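Local coordinates for protein kinase A regulatory subunit, putative (Trypanosoma cruzi, PDB 6FTF) that probably regulates a cyclic AMP-independent protein kinase A through two cyclic nucleotide-binding domains, each holding the nucleoside analogue 7-cyano-7-deazainosine, at residues Ile157-Leu160 with Ala161-Phe165; Glu184-Ser187 with Pro188-Ile192; Cys225-Thr228 with Gln229-Ile233. All coordinates share one frame; numbering follows the deposited sequence.

Contact 1. Residues Ile157-Leu160 with Ala161-Phe165. With EDO (1,2-ethanediol), chain B.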
loop_
_atom_site.group_PDB
_atom_site.type_symbol
_atom_site.label_atom_id
_atom_site.label_comp_id
_atom_site.label_asym_id
_atom_site.label_seq_id
_atom_site.Cartn_x
_atom_site.Cartn_y
_atom_site.Cartn_z
ATOM N N ILE A 157 7.133 -4.493 -11.406
ATOM C CA ILE A 157 6.293 -5.686 -11.582
ATOM C C ILE A 157 7.118 -6.935 -11.899
ATOM O O ILE A 157 6.845 -8.025 -11.373
ATOM C CB ILE A 157 5.144 -5.442 -12.579
ATOM C CG1 ILE A 157 4.172 -6.632 -12.580
ATOM C CG2 ILE A 157 5.635 -5.173 -13.975
ATOM C CD1 ILE A 157 3.564 -6.955 -11.242
ATOM N N GLN A 158 8.130 -6.825 -12.753
ATOM C CA GLN A 158 8.923 -8.011 -13.093
ATOM C C GLN A 158 9.671 -8.546 -11.872
ATOM O O GLN A 158 9.769 -9.765 -11.670
ATOM C CB GLN A 158 9.878 -7.693 -14.241
ATOM C CG GLN A 158 10.521 -8.931 -14.872
ATOM C CD GLN A 158 11.786 -9.402 -14.195
ATOM O OE1 GLN A 158 12.460 -8.654 -13.489
ATOM N NE2 GLN A 158 12.145 -10.647 -14.453
ATOM N N PHE A 159 10.191 -7.648 -11.039
ATOM C CA PHE A 159 10.841 -8.052 -9.797
ATOM C C PHE A 159 9.848 -8.723 -8.856
ATOM O O PHE A 159 10.126 -9.792 -8.303
ATOM C CB PHE A 159 11.453 -6.824 -9.126
ATOM C CG PHE A 159 11.887 -7.072 -7.712
ATOM C CD1 PHE A 159 12.978 -7.875 -7.453
ATOM C CD2 PHE A 159 11.193 -6.543 -6.655
ATOM C CE1 PHE A 159 13.384 -8.126 -6.154
ATOM C CE2 PHE A 159 11.605 -6.795 -5.350
ATOM C CZ PHE A 159 12.694 -7.595 -5.114
ATOM N N LEU A 160 8.690 -8.101 -8.655
ATOM C CA LEU A 160 7.723 -8.649 -7.706
ATOM C C LEU A 160 7.251 -10.029 -8.123
ATOM O O LEU A 160 6.936 -10.866 -7.263
ATOM C CB LEU A 160 6.529 -7.711 -7.536
ATOM C CG LEU A 160 6.841 -6.306 -7.012
ATOM C CD1 LEU A 160 5.598 -5.460 -7.008
ATOM C CD2 LEU A 160 7.440 -6.365 -5.616
ATOM N N ALA A 161 7.196 -10.288 -9.423
ATOM C CA ALA A 161 6.846 -11.597 -9.960
ATOM C C ALA A 161 7.870 -12.664 -9.630
ATOM O O ALA A 161 7.630 -13.842 -9.931
ATOM C CB ALA A 161 6.699 -11.504 -11.477
ATOM N N ASN A 162 9.006 -12.291 -9.066
ATOM C CA ASN A 162 10.048 -13.240 -8.718
ATOM C C ASN A 162 10.318 -13.293 -7.219
ATOM O O ASN A 162 11.267 -13.969 -6.796
ATOM C CB ASN A 162 11.338 -12.893 -9.467
ATOM C CG ASN A 162 11.289 -13.300 -10.918
ATOM O OD1 ASN A 162 11.493 -14.473 -11.254
ATOM N ND2 ASN A 162 11.012 -12.346 -11.794
ATOM N N VAL A 163 9.521 -12.612 -6.393
ATOM C CA VAL A 163 9.736 -12.546 -4.961
ATOM C C VAL A 163 8.960 -13.675 -4.269
ATOM O O VAL A 163 7.721 -13.692 -4.354
ATOM C CB VAL A 163 9.319 -11.185 -4.390
ATOM C CG1 VAL A 163 9.349 -11.200 -2.873
ATOM C CG2 VAL A 163 10.226 -10.085 -4.940
ATOM N N PRO A 164 9.623 -14.581 -3.533
ATOM C CA PRO A 164 8.886 -15.731 -2.965
ATOM C C PRO A 164 7.667 -15.375 -2.122
ATOM O O PRO A 164 6.617 -15.993 -2.315
ATOM C CB PRO A 164 9.969 -16.486 -2.183
ATOM C CG PRO A 164 11.212 -16.209 -2.957
ATOM C CD PRO A 164 11.084 -14.762 -3.404
ATOM N N PHE A 165 7.768 -14.436 -1.188
ATOM C CA PHE A 165 6.656 -14.225 -0.270
ATOM C C PHE A 165 5.460 -13.572 -0.939
ATOM O O PHE A 165 4.380 -13.546 -0.342
ATOM C CB PHE A 165 7.094 -13.474 0.996
ATOM C CG PHE A 165 7.057 -11.962 0.905
ATOM C CD1 PHE A 165 8.123 -11.249 0.360
ATOM C CD2 PHE A 165 6.009 -11.257 1.433
ATOM C CE1 PHE A 165 8.099 -9.860 0.331
ATOM C CE2 PHE A 165 5.989 -9.880 1.403
ATOM C CZ PHE A 165 7.045 -9.187 0.844
HETATM C C1 EDO B . 9.341 -12.606 -16.133
HETATM O O1 EDO B . 10.657 -12.050 -16.284
HETATM C C2 EDO B . 9.043 -12.934 -14.671
HETATM O O2 EDO B . 10.085 -13.745 -14.137
HETATM O O HOH W 1 6.033 -13.361 -6.505
#
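Phe159 and Val163 pack against each other where helix 149-160 ends and the chain leaves through a type I beta turn, Leu160 to Val163. The tight side of the contact is apolar. Val163 CG2 lies over one face of the Phe159 ring, 3.7 Å from its centroid and offset toward the rim. Its nearest ring atom is Phe159 CZ at 3.5 Å, a CH-pi contact. The Phe159 ring swings toward the turn because its CG stands anti to the backbone N (chi1 168°). Ile204 and Met206 also touch this ring. Leu160 is buried against Leu177 and Ala178 of helix 171-178.

The backbone closes the helix in steps. Ala161 N donates to Ile157 O, the last bond of the helical i to i+4 kind here. Asn162 N then bonds Phe159 O, and Val163 N bonds Leu160 O; both reach only three residues back. Both donors sit well above the plane of the carbonyl they meet. A water donates to Leu160 O and to Val163 O and so bridges the two ends of the turn.

The other side is polar and exposed. Asn162 ND2 donates a hydrogen bond to Gln158 O at 2.9 Å, with the acceptor close to the plane of the amide. A side-chain N-H thus meets a carbonyl of the last helical turn. The Gln158 and Asn162 amide planes are 50° apart. Gln158 NE2 and Asn162 ND2 are both donors and do not bond each other. A 1,2-ethanediol, probably from the crystallisation liquor, joins them instead: Asn162 ND2 reaches its O2 at 2.9 Å, and Gln158 NE2 donates almost straight to its O1 at 2.7 Å.

Contact 2. Residues Glu184-Ser187 with Pro188-Ile192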
loop_
_atom_site.group_PDB
_atom_site.type_symbol
_atom_site.label_atom_id
_atom_site.label_comp_id
_atom_site.label_asym_id
_atom_site.label_seq_id
_atom_site.Cartn_x
_atom_site.Cartn_y
_atom_site.Cartn_z
ATOM N N GLU A 184 15.139 2.741 -2.524
ATOM C CA GLU A 184 16.180 3.387 -1.739
ATOM C C GLU A 184 17.392 2.481 -1.758
ATOM O O GLU A 184 17.263 1.260 -1.606
ATOM C CB GLU A 184 15.722 3.642 -0.304
ATOM C CG GLU A 184 16.748 4.457 0.461
ATOM C CD GLU A 184 16.263 4.963 1.803
ATOM O OE1 GLU A 184 17.006 5.760 2.422
ATOM O OE2 GLU A 184 15.168 4.573 2.254
ATOM N N GLU A 185 18.564 3.086 -1.923
ATOM C CA GLU A 185 19.823 2.365 -1.971
ATOM C C GLU A 185 20.665 2.714 -0.750
ATOM O O GLU A 185 20.548 3.810 -0.185
ATOM C CB GLU A 185 20.596 2.682 -3.253
ATOM C CG GLU A 185 19.776 2.420 -4.501
ATOM C CD GLU A 185 20.589 2.300 -5.789
ATOM O OE1 GLU A 185 21.831 2.138 -5.741
ATOM O OE2 GLU A 185 19.960 2.353 -6.870
ATOM N N PHE A 186 21.493 1.758 -0.347
ATOM C CA PHE A 186 22.320 1.868 0.849
ATOM C C PHE A 186 23.713 1.365 0.529
ATOM O O PHE A 186 23.872 0.305 -0.083
ATOM C CB PHE A 186 21.745 1.029 1.989
ATOM C CG PHE A 186 20.348 1.448 2.394
ATOM C CD1 PHE A 186 19.233 0.899 1.778
ATOM C CD2 PHE A 186 20.138 2.423 3.350
ATOM C CE1 PHE A 186 17.970 1.282 2.140
ATOM C CE2 PHE A 186 18.870 2.814 3.702
ATOM C CZ PHE A 186 17.782 2.249 3.084
ATOM N N SER A 187 24.721 2.114 0.954
ATOM C CA SER A 187 26.088 1.643 0.846
ATOM C C SER A 187 26.413 0.712 2.010
ATOM O O SER A 187 25.749 0.740 3.049
ATOM C CB SER A 187 27.067 2.814 0.818
ATOM O OG SER A 187 26.804 3.744 1.841
ATOM N N PRO A 188 27.445 -0.123 1.864
ATOM C CA PRO A 188 27.797 -1.036 2.954
ATOM C C PRO A 188 28.013 -0.266 4.244
ATOM O O PRO A 188 28.693 0.762 4.267
ATOM C CB PRO A 188 29.102 -1.682 2.473
ATOM C CG PRO A 188 29.116 -1.518 1.022
ATOM C CD PRO A 188 28.340 -0.279 0.703
ATOM N N GLY A 189 27.460 -0.772 5.332
ATOM C CA GLY A 189 27.590 -0.145 6.628
ATOM C C GLY A 189 26.533 0.883 6.955
ATOM O O GLY A 189 26.451 1.318 8.107
ATOM N N GLU A 190 25.714 1.284 5.990
ATOM C CA GLU A 190 24.590 2.158 6.279
ATOM C C GLU A 190 23.460 1.369 6.933
ATOM O O GLU A 190 23.196 0.201 6.602
ATOM C CB GLU A 190 24.101 2.882 5.021
ATOM C CG GLU A 190 25.127 3.906 4.542
ATOM C CD GLU A 190 24.639 4.821 3.453
ATOM O OE1 GLU A 190 23.905 4.362 2.558
ATOM O OE2 GLU A 190 25.023 6.011 3.478
ATOM N N TYR A 191 22.794 2.019 7.881
ATOM C CA TYR A 191 21.669 1.422 8.594
ATOM C C TYR A 191 20.384 1.663 7.804
ATOM O O TYR A 191 20.019 2.810 7.502
ATOM C CB TYR A 191 21.548 1.996 10.008
ATOM C CG TYR A 191 22.517 1.406 11.018
ATOM C CD1 TYR A 191 23.880 1.333 10.763
ATOM C CD2 TYR A 191 22.055 0.910 12.227
ATOM C CE1 TYR A 191 24.743 0.765 11.692
ATOM C CE2 TYR A 191 22.921 0.362 13.158
ATOM C CZ TYR A 191 24.259 0.302 12.885
ATOM O OH TYR A 191 25.160 -0.257 13.773
ATOM N N ILE A 192 19.706 0.578 7.479
ATOM C CA ILE A 192 18.392 0.635 6.862
ATOM C C ILE A 192 17.331 0.876 7.920
ATOM O O ILE A 192 16.423 1.701 7.724
ATOM C CB ILE A 192 18.161 -0.678 6.091
ATOM C CG1 ILE A 192 19.241 -0.833 5.011
ATOM C CG2 ILE A 192 16.760 -0.722 5.499
ATOM C CD1 ILE A 192 19.293 -2.172 4.326
HETATM O O HOH W 2 23.366 5.665 -0.088
HETATM O O HOH W 3 21.594 5.632 1.597
HETATM O O HOH W 4 28.785 3.373 3.646
#
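The Phe186 ring carries Ile192 on one face. Ile192 CG1 stands over the centre of the ring, 3.5 Å from the centroid and 7° off the normal, a close CH-pi contact. Ile192 CG2 passes outside the rim, near CZ and CE1 of Phe186. Ile192 CD1 approaches CD1 of the Phe186 ring. Tyr191 O and Glu190 OE1 approach the ring obliquely.

Between these two residues the chain makes a type II beta turn, Ser187 to Glu190, closed by Glu190 N to Ser187 O. At the Gly189 phi of 89° a side chain would press on the carbonyl O of Pro188, so the backbone itself calls for glycine. Glu190 CG sits beside its own backbone N (chi1 -69°), and the extended chain carries the carboxylate across to Ser187. Its OE1 accepts from Ser187 N at 2.9 Å, and the N-H comes from above the carboxylate plane. Waters lie between Glu190 OE1 and Glu185 O, though which acceptors they serve is not settled.

The turn joins strand 181-186 to strand 191-193, which belong to different sheets of the second cyclic nucleotide-binding domain. Phe186 pairs by backbone with Val254 on strand 254-260, and Ile192 with Val248 on strand 247-250. Phe186 also packs on Ala250 and Thr256. Ile192 packs on Val254 and on Tyr203 of strand 201-205.

Contact 3. Residues Cys225-Thr228 with Gln229-Ile233; sequences CEFT and QGDHI. With 7CI (7-cyano-7-deazainosine), chain E; EDO (1,2-ethanediol), chain C.
This contact is a type II beta turn, Thr228 to Asp231, clasped by an aspartate in the second cyclic nucleotide-binding domain. It links strand 221-228 to the short strand 232-233, beside the bound 7-cyano-7-deazainosine. Two bonds hold the turn. Asp231 N donates to Thr228 O in the carbonyl plane, at 2.9 Å. Asp231 OD2 in return takes the N-H of Thr228, at 2.8 Å from Thr228 N. Gly230 has a positive phi, as the third position of such a turn favours. Thr228 OG1 is hydrogen-bonded with Gly208 O and Thr209 OG1.

The Asp231 carboxylate lies at the edge of the Phe227 ring, with the two planes 73° apart. OD2 is 3.5 Å from CD1 of Phe227. Phe227 CD2 meets Ile233 CG2 obliquely at 3.8 Å. A chi1 of -70° sets Phe227 CG beside the backbone N and turns the ring toward Asp231 and the pocket. The ligand atom N2 lies at the edge of the Phe227 ring, in its plane, 3.6 Å from CE2. Cys225 SG touches C3 of the base at 3.6 Å. Ile233 CA and CB approach O2 of the sugar. Gly234 N, Leu236 N, Glu237 OE1 and Lys283 O add hydrogen bonds to the ligand. The Thr228 N to Asp231 OD2 bond is nearly straight, 172°, and meets the carboxylate on its anti side.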
loop_
_atom_site.group_PDB
_atom_site.type_symbol
_atom_site.label_atom_id
_atom_site.label_comp_id
_atom_site.label_asym_id
_atom_site.label_seq_id
_atom_site.Cartn_x
_atom_site.Cartn_y
_atom_site.Cartn_z
ATOM N N CYS A 225 21.159 -12.595 12.356
ATOM C CA CYS A 225 21.123 -13.334 11.098
ATOM C C CYS A 225 21.401 -12.366 9.956
ATOM O O CYS A 225 21.611 -11.168 10.172
ATOM C CB CYS A 225 19.775 -14.032 10.890
ATOM S SG CYS A 225 18.372 -12.927 10.552
ATOM N N GLU A 226 21.379 -12.897 8.734
ATOM C CA GLU A 226 21.441 -12.118 7.504
ATOM C C GLU A 226 20.210 -12.393 6.653
ATOM O O GLU A 226 19.531 -13.407 6.829
ATOM C CB GLU A 226 22.695 -12.467 6.689
ATOM C CG GLU A 226 23.962 -11.997 7.407
ATOM C CD GLU A 226 25.233 -12.122 6.576
ATOM O OE1 GLU A 226 26.272 -11.549 7.006
ATOM O OE2 GLU A 226 25.207 -12.777 5.510
ATOM N N PHE A 227 19.919 -11.462 5.748
ATOM C CA PHE A 227 18.909 -11.618 4.709
ATOM C C PHE A 227 19.506 -11.101 3.408
ATOM O O PHE A 227 20.480 -10.343 3.405
ATOM C CB PHE A 227 17.624 -10.852 5.039
ATOM C CG PHE A 227 16.841 -11.438 6.164
ATOM C CD1 PHE A 227 16.266 -12.691 6.056
ATOM C CD2 PHE A 227 16.633 -10.725 7.322
ATOM C CE1 PHE A 227 15.533 -13.232 7.104
ATOM C CE2 PHE A 227 15.890 -11.261 8.356
ATOM C CZ PHE A 227 15.344 -12.506 8.241
ATOM N N THR A 228 18.895 -11.487 2.290
ATOM C CA THR A 228 19.445 -11.127 0.990
ATOM C C THR A 228 18.313 -10.934 -0.017
ATOM O O THR A 228 17.144 -10.824 0.349
ATOM C CB THR A 228 20.508 -12.155 0.580
ATOM O OG1 THR A 228 21.225 -11.692 -0.566
ATOM C CG2 THR A 228 19.883 -13.480 0.293
ATOM N N GLN A 229 18.680 -10.868 -1.292
ATOM C CA GLN A 229 17.746 -10.547 -2.359
ATOM C C GLN A 229 16.490 -11.407 -2.275
ATOM O O GLN A 229 16.565 -12.632 -2.171
ATOM C CB GLN A 229 18.476 -10.772 -3.687
ATOM C CG GLN A 229 17.662 -10.489 -4.921
ATOM C CD GLN A 229 18.476 -10.603 -6.188
ATOM O OE1 GLN A 229 19.674 -10.284 -6.210
ATOM N NE2 GLN A 229 17.844 -11.088 -7.243
ATOM N N GLY A 230 15.337 -10.750 -2.334
ATOM C CA GLY A 230 14.052 -11.401 -2.250
ATOM C C GLY A 230 13.461 -11.442 -0.861
ATOM O O GLY A 230 12.257 -11.659 -0.722
ATOM N N ASP A 231 14.277 -11.223 0.167
ATOM C CA ASP A 231 13.813 -11.193 1.538
ATOM C C ASP A 231 13.250 -9.820 1.872
ATOM O O ASP A 231 13.414 -8.841 1.137
ATOM C CB ASP A 231 14.972 -11.516 2.485
ATOM C CG ASP A 231 15.446 -12.953 2.389
ATOM O OD1 ASP A 231 14.606 -13.856 2.167
ATOM O OD2 ASP A 231 16.648 -13.190 2.572
ATOM N N HIS A 232 12.572 -9.757 3.004
ATOM C CA HIS A 232 11.984 -8.515 3.492
ATOM C C HIS A 232 12.352 -8.268 4.950
ATOM O O HIS A 232 12.572 -9.205 5.726
ATOM C CB HIS A 232 10.463 -8.566 3.389
ATOM C CG HIS A 232 9.879 -9.808 3.979
ATOM N ND1 HIS A 232 9.611 -9.948 5.323
ATOM C CD2 HIS A 232 9.587 -11.004 3.414
ATOM C CE1 HIS A 232 9.149 -11.162 5.556
ATOM N NE2 HIS A 232 9.114 -11.821 4.409
ATOM N N ILE A 233 12.384 -6.987 5.322
ATOM C CA ILE A 233 12.596 -6.569 6.702
ATOM C C ILE A 233 11.638 -5.432 7.020
ATOM O O ILE A 233 11.214 -4.685 6.133
ATOM C CB ILE A 233 14.053 -6.153 7.043
ATOM C CG1 ILE A 233 14.555 -4.984 6.177
ATOM C CG2 ILE A 233 14.990 -7.360 6.996
ATOM C CD1 ILE A 233 15.360 -5.371 4.943
HETATM C C1 7CI E . 14.099 -7.778 11.582
HETATM N N1 7CI E . 14.250 -8.648 12.809
HETATM O O1 7CI E . 14.501 -6.460 11.885
HETATM C C2 7CI E . 14.554 -9.934 12.772
HETATM N N2 7CI E . 14.828 -10.721 11.705
HETATM O O2 7CI E . 12.600 -7.539 9.767
HETATM C C3 7CI E . 15.203 -11.995 11.938
HETATM N N3 7CI E . 15.216 -12.516 13.242
HETATM O O3 7CI E . 11.012 -5.968 11.216
HETATM C C4 7CI E . 14.904 -11.746 14.329
HETATM N N4 7CI E . 13.995 -9.150 17.520
HETATM C C5 7CI E . 14.585 -10.386 14.127
HETATM O O5 7CI E . 14.901 -12.314 15.458
HETATM C C6 7CI E . 14.255 -9.249 14.979
HETATM C C7 7CI E . 14.072 -8.208 14.080
HETATM C C8 7CI E . 14.118 -9.201 16.365
HETATM C C9 7CI E . 12.681 -7.684 11.136
HETATM C C10 7CI E . 12.204 -6.527 11.847
HETATM C C11 7CI E . 13.407 -5.570 11.705
HETATM C C12 7CI E . 13.467 -4.435 12.806
HETATM O O4 7CI E . 13.247 -4.976 14.061
HETATM C C1 EDO C . 13.936 -11.726 -7.371
HETATM O O1 EDO C . 15.095 -11.009 -7.799
HETATM C C2 EDO C . 14.032 -12.024 -5.881
HETATM O O2 EDO C . 15.231 -12.764 -5.641
#

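How the contacts relate
The three contacts follow one another along the chain. Contact 1 ends helix 149-160. Contacts 2 and 3 are type II turns in the second cyclic nucleotide-binding domain. Their centres are about 13 Å apart, and their nearest atoms about 5 Å, without touching. Contact 1 lies about 14 Å from contact 3 and about 22 Å from contact 2, centre to centre. It does touch contact 3: Phe165 CD1 is 3.4 Å from His232 CD2, and Val163 CG1 packs on Gly230 O. Contacts 2 and 3 are thus two corners where the chain passes between the same two four-stranded antiparallel sheets. Contact 1 brings the end of helix 149-160 onto the turn between two strands that line the ligand pocket.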